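ABC transporter, substrate binding protein (Mannopine) (Agrobacterium fabrum, PDB 5L9S) serves as the periplasmic solute-binding component of an ABC transporter, probably capturing the opine mannopine for uptake. Local coordinates at residues 98-103 / 235-240; 65-70 / 303-308. One frame throughout, in Å; residues are numbered along the deposited sequence.

Overall arrangement
The two contacts lie side by side near the middle of this type II periplasmic binding protein, with centres about 10 Å apart and about 12 Å (contact 1) and 9 Å (contact 2) from the centre of the chain. E66 and R237 connect them: R237 CG packs 3.7 Å from E66 CA, R237 CD lies 3.8 Å from A69 CB, and E66 N to G235 O, at 2.7 Å, is a probable hydrogen bond. Contact 1 ties a hairpin to strand 224-240, whereas contact 2 joins the loop after strand 61-65 to the start of the C-terminal helix. The conformation is open and unliganded, so no bound opine marks the cleft.

Contact 1. Residues 98-103 / 235-240; sequences SCTRGG and GDRIAL
R237 reaches from strand 224-240 to the base of a beta-hairpin with a two-residue turn (R101-G102), beside its T100-G103 pair, making a buried, polar contact between that hairpin and a neighbouring strand of the sheet in this type II periplasmic binding protein fold. The hairpin is defined by the reciprocal bonds between T100 and G103, with R101 and G102 at type I turn angles between them. The guanidinium grips the carbonyl oxygen G103 O side-on: NE approaches from above the carbonyl plane with an N-H...O angle of 140°, while NH2 comes in nearer that plane at 133°. T100 N donates to the same oxygen, so three donors converge on it. A bend at chi3 (77°) brings the planar end of R237 to G103 O, and NH2 also bonds D97 O, which would restrict rotation of the group. The T100 and R237 side chains cross at about a right angle, with OG1 3.1 Å above the guanidinium plane, over its centre, and CG2 3.5 Å from R237 NH2. Farther along the strand, A239 CB meets G102 O at 3.4 Å; that oxygen accepts from H74. NE and NH2 of R237 each lie 2.8 Å from G103 O.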
loop_
_atom_site.group_PDB
_atom_site.type_symbol
_atom_site.label_atom_id
_atom_site.label_comp_id
_atom_site.label_asym_id
_atom_site.label_seq_id
_atom_site.Cartn_x
_atom_site.Cartn_y
_atom_site.Cartn_z
ATOM N N SER A 98 -4.041 6.755 -10.149
ATOM C CA SER A 98 -5.216 5.967 -9.780
ATOM C C SER A 98 -5.658 4.982 -10.857
ATOM O O SER A 98 -6.422 4.066 -10.560
ATOM C CB SER A 98 -6.372 6.871 -9.382
ATOM O OG SER A 98 -6.079 7.312 -8.071
ATOM N N CYS A 99 -5.194 5.161 -12.096
ATOM C CA CYS A 99 -5.551 4.285 -13.210
ATOM C C CYS A 99 -4.352 4.172 -14.153
ATOM O O CYS A 99 -4.046 5.111 -14.901
ATOM C CB CYS A 99 -6.805 4.794 -13.929
ATOM S SG CYS A 99 -7.888 3.483 -14.575
ATOM N N THR A 100 -3.658 3.028 -14.088
ATOM C CA THR A 100 -2.485 2.764 -14.914
ATOM C C THR A 100 -2.682 1.551 -15.824
ATOM O O THR A 100 -3.762 0.953 -15.848
ATOM C CB THR A 100 -1.263 2.593 -14.031
ATOM O OG1 THR A 100 -1.392 1.372 -13.303
ATOM C CG2 THR A 100 -1.023 3.789 -13.108
ATOM N N ARG A 101 -1.625 1.181 -16.561
ATOM C CA ARG A 101 -1.583 0.036 -17.465
ATOM C C ARG A 101 -2.005 -1.266 -16.761
ATOM O O ARG A 101 -2.809 -2.027 -17.290
ATOM C CB ARG A 101 -0.153 -0.095 -18.015
ATOM C CG ARG A 101 0.124 -1.364 -18.837
ATOM C CD ARG A 101 1.551 -1.385 -19.323
ATOM N NE ARG A 101 1.834 -2.484 -20.241
ATOM C CZ ARG A 101 3.047 -2.730 -20.737
ATOM N NH1 ARG A 101 4.085 -1.979 -20.381
ATOM N NH2 ARG A 101 3.236 -3.746 -21.572
ATOM N N GLY A 102 -1.457 -1.487 -15.574
ATOM C CA GLY A 102 -1.687 -2.687 -14.786
ATOM C C GLY A 102 -2.967 -2.763 -13.990
ATOM O O GLY A 102 -3.316 -3.843 -13.504
ATOM N N GLY A 103 -3.652 -1.633 -13.831
ATOM C CA GLY A 103 -4.907 -1.617 -13.092
ATOM C C GLY A 103 -5.283 -0.321 -12.413
ATOM O O GLY A 103 -4.523 0.652 -12.452
ATOM N N GLY A 235 -0.320 0.781 -2.308
ATOM C CA GLY A 235 -1.580 0.058 -2.312
ATOM C C GLY A 235 -1.731 -1.079 -3.296
ATOM O O GLY A 235 -0.752 -1.621 -3.828
ATOM N N ASP A 236 -2.995 -1.469 -3.476
ATOM C CA ASP A 236 -3.451 -2.548 -4.338
ATOM C C ASP A 236 -4.126 -1.998 -5.560
ATOM O O ASP A 236 -4.812 -0.976 -5.482
ATOM C CB ASP A 236 -4.437 -3.476 -3.582
ATOM C CG ASP A 236 -3.827 -4.394 -2.522
ATOM O OD1 ASP A 236 -2.605 -4.270 -2.245
ATOM O OD2 ASP A 236 -4.570 -5.235 -1.971
ATOM N N ARG A 237 -3.989 -2.708 -6.661
ATOM C CA ARG A 237 -4.626 -2.381 -7.925
ATOM C C ARG A 237 -5.655 -3.452 -8.312
ATOM O O ARG A 237 -5.477 -4.615 -7.961
ATOM C CB ARG A 237 -3.576 -2.193 -9.042
ATOM C CG ARG A 237 -2.474 -1.203 -8.667
ATOM C CD ARG A 237 -1.773 -0.566 -9.844
ATOM N NE ARG A 237 -2.636 0.461 -10.393
ATOM C CZ ARG A 237 -2.431 1.769 -10.294
ATOM N NH1 ARG A 237 -1.312 2.236 -9.752
ATOM N NH2 ARG A 237 -3.320 2.617 -10.780
ATOM N N ILE A 238 -6.750 -3.050 -9.010
ATOM C CA ILE A 238 -7.786 -3.952 -9.544
ATOM C C ILE A 238 -7.312 -4.211 -10.962
ATOM O O ILE A 238 -7.266 -3.276 -11.756
ATOM C CB ILE A 238 -9.233 -3.353 -9.551
ATOM C CG1 ILE A 238 -9.561 -2.554 -8.252
ATOM C CG2 ILE A 238 -10.295 -4.452 -9.857
ATOM C CD1 ILE A 238 -10.567 -1.388 -8.448
ATOM N N ALA A 239 -6.900 -5.445 -11.269
ATOM C CA ALA A 239 -6.410 -5.789 -12.610
ATOM C C ALA A 239 -7.426 -6.636 -13.382
ATOM O O ALA A 239 -8.144 -7.443 -12.793
ATOM C CB ALA A 239 -5.084 -6.515 -12.509
ATOM N N LEU A 240 -7.489 -6.420 -14.703
ATOM C CA LEU A 240 -8.373 -7.125 -15.640
ATOM C C LEU A 240 -7.585 -8.253 -16.306
ATOM O O LEU A 240 -6.577 -7.989 -16.957
ATOM C CB LEU A 240 -8.950 -6.141 -16.690
ATOM C CG LEU A 240 -9.819 -6.710 -17.839
ATOM C CD1 LEU A 240 -11.146 -7.269 -17.332
ATOM C CD2 LEU A 240 -10.098 -5.636 -18.867
#

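Contact 2. Residues 65-70 / 303-308; sequences GEIQAG and IVPDAQ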
loop_
_atom_site.group_PDB
_atom_site.type_symbol
_atom_site.label_atom_id
_atom_site.label_comp_id
_atom_site.label_asym_id
_atom_site.label_seq_id
_atom_site.Cartn_x
_atom_site.Cartn_y
_atom_site.Cartn_z
ATOM N N GLY A 65 -0.784 -6.080 -5.292
ATOM C CA GLY A 65 0.002 -4.908 -4.931
ATOM C C GLY A 65 0.392 -4.096 -6.143
ATOM O O GLY A 65 0.608 -4.660 -7.218
ATOM N N GLU A 66 0.483 -2.770 -5.985
ATOM C CA GLU A 66 0.781 -1.854 -7.088
ATOM C C GLU A 66 2.173 -2.042 -7.713
ATOM O O GLU A 66 2.345 -1.813 -8.911
ATOM C CB GLU A 66 0.530 -0.388 -6.691
ATOM C CG GLU A 66 1.475 0.260 -5.686
ATOM C CD GLU A 66 1.210 1.748 -5.529
ATOM O OE1 GLU A 66 1.382 2.493 -6.520
ATOM O OE2 GLU A 66 0.771 2.159 -4.434
ATOM N N ILE A 67 3.141 -2.505 -6.922
ATOM C CA ILE A 67 4.491 -2.767 -7.412
ATOM C C ILE A 67 4.486 -4.033 -8.261
ATOM O O ILE A 67 5.181 -4.087 -9.266
ATOM C CB ILE A 67 5.552 -2.748 -6.269
ATOM C CG1 ILE A 67 5.717 -1.313 -5.759
ATOM C CG2 ILE A 67 6.923 -3.327 -6.742
ATOM C CD1 ILE A 67 6.009 -1.231 -4.366
ATOM N N GLN A 68 3.656 -5.023 -7.908
ATOM C CA GLN A 68 3.562 -6.218 -8.726
ATOM C C GLN A 68 2.722 -5.917 -9.999
ATOM O O GLN A 68 2.942 -6.556 -11.031
ATOM C CB GLN A 68 3.017 -7.416 -7.898
ATOM C CG GLN A 68 2.709 -8.712 -8.686
ATOM C CD GLN A 68 3.897 -9.412 -9.336
ATOM O OE1 GLN A 68 5.023 -9.456 -8.823
ATOM N NE2 GLN A 68 3.651 -10.038 -10.470
ATOM N N ALA A 69 1.883 -4.856 -9.962
ATOM C CA ALA A 69 0.963 -4.487 -11.037
ATOM C C ALA A 69 1.360 -3.385 -12.114
ATOM O O ALA A 69 0.468 -2.992 -12.833
ATOM C CB ALA A 69 -0.368 -4.090 -10.416
ATOM N N GLY A 70 2.584 -2.931 -12.346
ATOM C CA GLY A 70 3.850 -3.227 -11.731
ATOM C C GLY A 70 4.822 -3.789 -12.745
ATOM O O GLY A 70 5.322 -3.075 -13.616
ATOM N N ILE A 303 5.489 9.716 0.143
ATOM C CA ILE A 303 6.313 9.118 -0.906
ATOM C C ILE A 303 5.472 8.055 -1.634
ATOM O O ILE A 303 4.913 7.143 -1.015
ATOM C CB ILE A 303 7.629 8.496 -0.336
ATOM C CG1 ILE A 303 8.411 9.464 0.605
ATOM C CG2 ILE A 303 8.512 7.936 -1.445
ATOM C CD1 ILE A 303 8.801 10.734 0.071
ATOM N N VAL A 304 5.402 8.174 -2.934
ATOM C CA VAL A 304 4.666 7.232 -3.770
ATOM C C VAL A 304 5.679 6.367 -4.531
ATOM O O VAL A 304 6.690 6.910 -4.982
ATOM C CB VAL A 304 3.596 7.961 -4.628
ATOM C CG1 VAL A 304 3.503 7.413 -6.047
ATOM C CG2 VAL A 304 2.237 7.945 -3.927
ATOM N N PRO A 305 5.509 5.021 -4.593
ATOM C CA PRO A 305 6.537 4.190 -5.250
ATOM C C PRO A 305 6.704 4.409 -6.756
ATOM O O PRO A 305 5.733 4.732 -7.450
ATOM C CB PRO A 305 6.043 2.754 -4.972
ATOM C CG PRO A 305 4.561 2.885 -4.828
ATOM C CD PRO A 305 4.390 4.186 -4.093
ATOM N N ASP A 306 7.929 4.222 -7.250
ATOM C CA ASP A 306 8.225 4.187 -8.681
ATOM C C ASP A 306 8.276 2.670 -8.949
ATOM O O ASP A 306 9.301 2.032 -8.691
ATOM C CB ASP A 306 9.566 4.867 -9.027
ATOM C CG ASP A 306 10.023 4.763 -10.487
ATOM O OD1 ASP A 306 9.360 4.038 -11.281
ATOM O OD2 ASP A 306 11.034 5.422 -10.841
ATOM N N ALA A 307 7.141 2.092 -9.376
ATOM C CA ALA A 307 7.014 0.663 -9.648
ATOM C C ALA A 307 7.984 0.195 -10.730
ATOM O O ALA A 307 8.519 -0.905 -10.614
ATOM C CB ALA A 307 5.581 0.323 -10.031
ATOM N N GLN A 308 8.244 1.034 -11.756
ATOM C CA GLN A 308 9.158 0.662 -12.839
ATOM C C GLN A 308 10.566 0.385 -12.319
ATOM O O GLN A 308 11.148 -0.637 -12.693
ATOM C CB GLN A 308 9.209 1.729 -13.944
ATOM C CG GLN A 308 8.108 1.616 -14.991
ATOM C CD GLN A 308 8.186 2.711 -16.030
ATOM O OE1 GLN A 308 9.033 3.615 -15.974
ATOM N NE2 GLN A 308 7.274 2.670 -16.986
#
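P305 fits against E66 and I67 in the closer-packed part of the contact; no hydrogen bond crosses between 65-70 and 303-308. The proline CB points at the 65-70 loop, and its ring meets two side chains with different atoms. P305 CG touches the carboxylate carbon E66 CD at 3.6 Å, the two side chains crossing at about a right angle. P305 CB instead faces the end of I67, 4.0 Å from CD1, in an apolar pair. E66 reaches the ring because its CG sits between the backbone N and carbonyl carbon (chi1 70°) and the chain then runs extended. Its buried carboxylate is satisfied by other partners, OE1 in a salt bridge with K105 and OE2 accepting from G235 N; together these would hold the group in place and probably stabilise its charge.

At A307 the approaches are longer, although the residue is covered about as much as P305. Its methyl lies against backbone more than side chains, with CB 4.0 Å from E66 O, 4.2 Å from I67 CA and 4.3 Å from G70 CA. Beyond it the segment turns to solvent at Q308, as it does before the proline at V304. N311, one turn into the helix, adds a polar link to I67 O, and W149 of helix 149-158 touches both I67 and P305. D306 occupies the N-cap position, its OD1 making a weak bond to W309 N. A capped helix start, reached through a proline and lying beside a strand-end loop, is consistent here with a junction between the two lobes of a periplasmic binding protein.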